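Local coordinates for BH1974 protein (PDB 3ON5) that belongs to the XdhC and CoxI family and probably assists the maturation of a molybdenum-containing hydroxylase such as xanthine dehydrogenase, at residues K199-I204 against P262-L267; T225-W230 against P241-I246. One frame throughout, in Å; residues are numbered along the deposited sequence.

Both contacts lie in the parallel sheet of the XdhC Rossmann domain, whose strands run in the order 3-2-1-4-5-6. After two antiparallel sheets, the chain enters this sheet at strand 200-205, passes through helix 211-221 and returns in strand 223-229. Interaction 2 then closes a short loop, pairing 225-230 with 241-246 and so adding strand 245-248, one of the two edge strands of the sheet within this chain. After helix 251-257 the chain crosses back to the other side of strand 200-205, where interaction 1 joins 199-204 to 262-267 and closes the longer loop. Interaction 2 is nested inside it, and the two meet at Ile204, whose N and O probably bond to Val226 O and Thr228 N.

Interaction 1: residues K199-I204 against P262-L267; sequences KERLII and PDDFVL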
loop_
_atom_site.group_PDB
_atom_site.type_symbol
_atom_site.label_atom_id
_atom_site.label_comp_id
_atom_site.label_asym_id
_atom_site.label_seq_id
_atom_site.Cartn_x
_atom_site.Cartn_y
_atom_site.Cartn_z
ATOM N N LYS A 199 31.319 -3.423 8.193
ATOM C CA LYS A 199 30.612 -4.675 8.452
ATOM C C LYS A 199 31.554 -5.837 8.846
ATOM O O LYS A 199 32.662 -5.969 8.328
ATOM C CB LYS A 199 29.809 -5.098 7.206
ATOM C CG LYS A 199 28.540 -4.324 6.992
ATOM C CD LYS A 199 27.797 -4.869 5.810
ATOM C CE LYS A 199 26.434 -4.249 5.662
ATOM N NZ LYS A 199 25.716 -4.826 4.494
ATOM N N GLU A 200 31.084 -6.682 9.739
ATOM C CA GLU A 200 31.750 -7.917 10.115
ATOM C C GLU A 200 31.699 -8.847 8.925
ATOM O O GLU A 200 30.694 -8.861 8.204
ATOM C CB GLU A 200 31.100 -8.547 11.363
ATOM C CG GLU A 200 31.185 -7.702 12.632
ATOM C CD GLU A 200 32.565 -7.372 13.185
ATOM O OE1 GLU A 200 33.561 -8.015 12.782
ATOM O OE2 GLU A 200 32.636 -6.492 14.073
ATOM N N ARG A 201 32.798 -9.562 8.651
ATOM C CA ARG A 201 32.853 -10.436 7.488
ATOM C C ARG A 201 32.572 -11.864 7.857
ATOM O O ARG A 201 33.051 -12.345 8.874
ATOM C CB ARG A 201 34.212 -10.329 6.827
ATOM C CG ARG A 201 34.222 -9.382 5.655
ATOM C CD ARG A 201 35.548 -8.691 5.491
ATOM N NE ARG A 201 36.714 -9.571 5.412
ATOM C CZ ARG A 201 37.374 -9.826 4.291
ATOM N NH1 ARG A 201 36.965 -9.297 3.138
ATOM N NH2 ARG A 201 38.477 -10.581 4.315
ATOM N N LEU A 202 31.770 -12.531 7.023
ATOM C CA LEU A 202 31.423 -13.939 7.145
ATOM C C LEU A 202 31.805 -14.628 5.861
ATOM O O LEU A 202 31.187 -14.385 4.812
ATOM C CB LEU A 202 29.945 -14.142 7.476
ATOM C CG LEU A 202 29.482 -15.589 7.619
ATOM C CD1 LEU A 202 30.052 -16.221 8.870
ATOM C CD2 LEU A 202 27.972 -15.667 7.632
ATOM N N ILE A 203 32.878 -15.438 5.934
ATOM C CA ILE A 203 33.457 -16.152 4.802
ATOM C C ILE A 203 32.919 -17.575 4.843
ATOM O O ILE A 203 33.245 -18.344 5.752
ATOM C CB ILE A 203 35.011 -16.069 4.836
ATOM C CG1 ILE A 203 35.470 -14.602 5.024
ATOM C CG2 ILE A 203 35.632 -16.725 3.570
ATOM C CD1 ILE A 203 36.881 -14.357 5.304
ATOM N N ILE A 204 32.058 -17.906 3.860
ATOM C CA ILE A 204 31.382 -19.200 3.757
ATOM C C ILE A 204 32.028 -20.058 2.662
ATOM O O ILE A 204 32.085 -19.662 1.494
ATOM C CB ILE A 204 29.872 -19.013 3.493
ATOM C CG1 ILE A 204 29.234 -18.089 4.561
ATOM C CG2 ILE A 204 29.179 -20.374 3.447
ATOM C CD1 ILE A 204 27.843 -17.537 4.230
ATOM N N PRO A 262 42.132 -11.589 11.026
ATOM C CA PRO A 262 41.816 -12.306 12.275
ATOM C C PRO A 262 40.431 -11.973 12.853
ATOM O O PRO A 262 39.894 -12.780 13.620
ATOM C CB PRO A 262 42.913 -11.835 13.238
ATOM C CG PRO A 262 43.980 -11.270 12.363
ATOM C CD PRO A 262 43.236 -10.636 11.244
ATOM N N ASP A 263 39.843 -10.812 12.476
ATOM C CA ASP A 263 38.533 -10.384 12.969
ATOM C C ASP A 263 37.380 -10.984 12.110
ATOM O O ASP A 263 36.201 -10.700 12.379
ATOM C CB ASP A 263 38.439 -8.842 13.006
ATOM C CG ASP A 263 38.658 -8.097 11.689
ATOM O OD1 ASP A 263 39.646 -8.411 10.986
ATOM O OD2 ASP A 263 37.911 -7.115 11.425
ATOM N N ASP A 264 37.718 -11.843 11.117
ATOM C CA ASP A 264 36.736 -12.483 10.244
ATOM C C ASP A 264 36.122 -13.734 10.905
ATOM O O ASP A 264 36.704 -14.321 11.833
ATOM C CB ASP A 264 37.371 -12.869 8.881
ATOM C CG ASP A 264 37.740 -11.723 7.952
ATOM O OD1 ASP A 264 37.102 -10.646 8.043
ATOM O OD2 ASP A 264 38.607 -11.926 7.080
ATOM N N PHE A 265 34.940 -14.136 10.381
ATOM C CA PHE A 265 34.154 -15.315 10.761
ATOM C C PHE A 265 34.161 -16.312 9.610
ATOM O O PHE A 265 33.785 -15.963 8.487
ATOM C CB PHE A 265 32.702 -14.921 11.138
ATOM C CG PHE A 265 32.585 -13.998 12.328
ATOM C CD1 PHE A 265 32.758 -12.623 12.186
ATOM C CD2 PHE A 265 32.266 -14.496 13.583
ATOM C CE1 PHE A 265 32.685 -11.771 13.294
ATOM C CE2 PHE A 265 32.173 -13.641 14.690
ATOM C CZ PHE A 265 32.388 -12.284 14.535
ATOM N N VAL A 266 34.607 -17.540 9.873
ATOM C CA VAL A 266 34.678 -18.555 8.829
ATOM C C VAL A 266 33.639 -19.638 9.118
ATOM O O VAL A 266 33.443 -20.050 10.274
ATOM C CB VAL A 266 36.098 -19.150 8.657
ATOM C CG1 VAL A 266 36.108 -20.250 7.593
ATOM C CG2 VAL A 266 37.107 -18.056 8.298
ATOM N N LEU A 267 32.986 -20.103 8.039
ATOM C CA LEU A 267 31.976 -21.144 8.057
ATOM C C LEU A 267 32.288 -22.157 6.957
ATOM O O LEU A 267 32.237 -21.819 5.773
ATOM C CB LEU A 267 30.635 -20.451 7.863
ATOM C CG LEU A 267 29.389 -21.009 8.521
ATOM C CD1 LEU A 267 29.609 -21.392 9.969
ATOM C CD2 LEU A 267 28.371 -19.973 8.492
#
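Leu202 pairs with Phe265, Ile203 with Val266 and Ile204 with Leu267 in three successive parallel bridges; the axes of the short strands approach to 4.7 Å and are inclined by 20°. The backbone bonds pass from Phe265 N to Arg201 O, from Ile203 N to Phe265 O and from Leu267 N to Ile203 O; the Ile203 N to Phe265 O bond measures 2.8 Å.

At the strand entrance Arg201 grips Asp264 side-on. Arg201 NE meets Asp264 OD1 at 2.9 Å and Arg201 NH2 meets Asp264 OD2 at 3.1 Å. Both nitrogens approach on the syn side but out of the carboxylate plane, while both oxygens lie close to the guanidinium plane; the two planes are 41° apart. Two bends bring the long arginine chain round. A guanidinium suits the place, offering two N-H groups side by side to one carboxylate and probably compensating the charge of buried Asp264. Asp264 OD2 also accepts the backbone N-H of Arg261, and Ile203 CD1 lies against OD2 at 3.5 Å.

This pairing joins the first and fourth strands of the Rossmann-type 3-2-1-4-5-6 order, the neighbours between which the direction of winding reverses. On the face of Leu202, Ile204, Phe265 and Leu267, apolar residues suit burial under helices 211-221 and 326-343. Leu202 CD1 touches Phe265 CB at 3.7 Å and Leu267 CD2 at 4.1 Å. With CG anti to its own carbonyl carbon, Phe265 turns a ring edge to Glu200, whose OE1 lies 3.9 Å from CE1, the carboxylate standing 85° to the ring.

Interaction 2: residues T225-W230 against P241-I246; sequences TVVTDW and PDADEI
Thr225 and Asp244 meet where the two strands begin to pair. One carboxylate oxygen, Asp244 OD2, takes both the Thr225 N-H at 2.8 Å and the Thr225 hydroxyl OG1 at 3.2 Å, on its anti side but from opposite faces of its plane. The threonine's chi1 of 52° sets OG1 between its own N and carbonyl carbon, near enough to the N-H for both to reach one acceptor. An aspartate suits the place because its short arm, with CG beside the backbone N (chi1 -62°), carries the acceptor back across to Thr225. Thr225 O in turn receives Asp244 N and Glu245 N. With an alanine here in place of the aspartate, the Thr225 N-H and hydroxyl are likely to lose their shared acceptor.

Further on, Val227 N bonds to Glu245 O at 2.9 Å. Val226 CG2 lies 3.9 Å from Glu245 CB, the side chains side by side, and Glu245 OE2 is hydrogen-bonded to Tyr224 OH. On the other face, Val227 CG2 touches Ala243 CB at 4.0 Å. Here helix 211-221 packs Val215 against Thr225, Val227 and Ala243, while Phe254 of helix 251-257 meets Val226, and strand 200-205 flanks 223-229 on its other edge.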
loop_
_atom_site.group_PDB
_atom_site.type_symbol
_atom_site.label_atom_id
_atom_site.label_comp_id
_atom_site.label_asym_id
_atom_site.label_seq_id
_atom_site.Cartn_x
_atom_site.Cartn_y
_atom_site.Cartn_z
ATOM N N THR A 225 28.991 -10.785 3.435
ATOM C CA THR A 225 29.047 -12.207 3.128
ATOM C C THR A 225 29.848 -12.483 1.849
ATOM O O THR A 225 29.633 -11.854 0.808
ATOM C CB THR A 225 27.639 -12.809 3.011
ATOM O OG1 THR A 225 26.881 -12.013 2.109
ATOM C CG2 THR A 225 26.912 -12.880 4.364
ATOM N N VAL A 226 30.789 -13.447 1.973
ATOM C CA VAL A 226 31.623 -13.978 0.900
ATOM C C VAL A 226 31.303 -15.471 0.797
ATOM O O VAL A 226 31.433 -16.206 1.779
ATOM C CB VAL A 226 33.165 -13.698 1.060
ATOM C CG1 VAL A 226 33.986 -14.409 -0.016
ATOM C CG2 VAL A 226 33.460 -12.204 1.054
ATOM N N VAL A 227 30.839 -15.895 -0.378
ATOM C CA VAL A 227 30.534 -17.289 -0.708
ATOM C C VAL A 227 31.569 -17.766 -1.676
ATOM O O VAL A 227 31.790 -17.108 -2.698
ATOM C CB VAL A 227 29.106 -17.494 -1.274
ATOM C CG1 VAL A 227 28.863 -18.966 -1.627
ATOM C CG2 VAL A 227 28.046 -16.972 -0.318
ATOM N N THR A 228 32.209 -18.905 -1.374
ATOM C CA THR A 228 33.196 -19.499 -2.276
ATOM C C THR A 228 32.939 -21.022 -2.363
ATOM O O THR A 228 32.585 -21.679 -1.376
ATOM C CB THR A 228 34.630 -19.161 -1.879
ATOM O OG1 THR A 228 35.542 -19.797 -2.794
ATOM C CG2 THR A 228 34.955 -19.499 -0.429
ATOM N N ASP A 229 33.049 -21.535 -3.594
ATOM C CA ASP A 229 32.885 -22.932 -3.983
ATOM C C ASP A 229 33.591 -23.124 -5.334
ATOM O O ASP A 229 33.854 -22.146 -6.039
ATOM C CB ASP A 229 31.400 -23.316 -4.026
ATOM C CG ASP A 229 31.103 -24.805 -4.090
ATOM O OD1 ASP A 229 31.289 -25.399 -5.166
ATOM O OD2 ASP A 229 30.575 -25.348 -3.099
ATOM N N TRP A 230 33.950 -24.367 -5.665
ATOM C CA TRP A 230 34.685 -24.717 -6.872
ATOM C C TRP A 230 33.738 -25.140 -8.014
ATOM O O TRP A 230 34.210 -25.390 -9.121
ATOM C CB TRP A 230 35.661 -25.851 -6.536
ATOM C CG TRP A 230 35.004 -27.119 -6.082
ATOM C CD1 TRP A 230 34.786 -28.232 -6.833
ATOM C CD2 TRP A 230 34.503 -27.415 -4.765
ATOM N NE1 TRP A 230 34.172 -29.200 -6.075
ATOM C CE2 TRP A 230 33.986 -28.725 -4.802
ATOM C CE3 TRP A 230 34.458 -26.705 -3.547
ATOM C CZ2 TRP A 230 33.401 -29.329 -3.685
ATOM C CZ3 TRP A 230 33.867 -27.301 -2.447
ATOM C CH2 TRP A 230 33.348 -28.594 -2.521
ATOM N N PRO A 241 21.479 -13.713 -3.951
ATOM C CA PRO A 241 21.358 -12.288 -4.283
ATOM C C PRO A 241 21.832 -11.354 -3.162
ATOM O O PRO A 241 22.083 -10.179 -3.431
ATOM C CB PRO A 241 19.858 -12.117 -4.505
ATOM C CG PRO A 241 19.238 -13.186 -3.710
ATOM C CD PRO A 241 20.146 -14.344 -3.852
ATOM N N ASP A 242 21.945 -11.851 -1.922
ATOM C CA ASP A 242 22.345 -11.025 -0.781
ATOM C C ASP A 242 23.852 -11.105 -0.499
ATOM O O ASP A 242 24.350 -10.342 0.339
ATOM C CB ASP A 242 21.568 -11.467 0.463
ATOM C CG ASP A 242 20.079 -11.242 0.353
ATOM O OD1 ASP A 242 19.675 -10.118 -0.045
ATOM O OD2 ASP A 242 19.311 -12.168 0.714
ATOM N N ALA A 243 24.563 -12.034 -1.172
ATOM C CA ALA A 243 26.005 -12.206 -1.023
ATOM C C ALA A 243 26.719 -11.036 -1.638
ATOM O O ALA A 243 26.368 -10.611 -2.740
ATOM C CB ALA A 243 26.478 -13.514 -1.659
ATOM N N ASP A 244 27.693 -10.493 -0.911
ATOM C CA ASP A 244 28.500 -9.362 -1.342
ATOM C C ASP A 244 29.524 -9.824 -2.383
ATOM O O ASP A 244 29.771 -9.126 -3.362
ATOM C CB ASP A 244 29.170 -8.727 -0.135
ATOM C CG ASP A 244 28.157 -8.181 0.851
ATOM O OD1 ASP A 244 27.701 -7.032 0.653
ATOM O OD2 ASP A 244 27.748 -8.939 1.774
ATOM N N GLU A 245 30.085 -11.026 -2.194
ATOM C CA GLU A 245 31.030 -11.645 -3.120
ATOM C C GLU A 245 30.730 -13.110 -3.277
ATOM O O GLU A 245 30.440 -13.785 -2.292
ATOM C CB GLU A 245 32.495 -11.475 -2.665
ATOM C CG GLU A 245 33.019 -10.054 -2.641
ATOM C CD GLU A 245 34.471 -9.939 -2.213
ATOM O OE1 GLU A 245 35.339 -10.528 -2.898
ATOM O OE2 GLU A 245 34.746 -9.217 -1.224
ATOM N N ILE A 246 30.794 -13.596 -4.513
ATOM C CA ILE A 246 30.679 -15.005 -4.871
ATOM C C ILE A 246 31.975 -15.314 -5.635
ATOM O O ILE A 246 32.153 -14.770 -6.726
ATOM C CB ILE A 246 29.368 -15.374 -5.651
ATOM C CG1 ILE A 246 28.085 -14.806 -5.007
ATOM C CG2 ILE A 246 29.273 -16.892 -5.883
ATOM C CD1 ILE A 246 26.845 -14.921 -5.886
#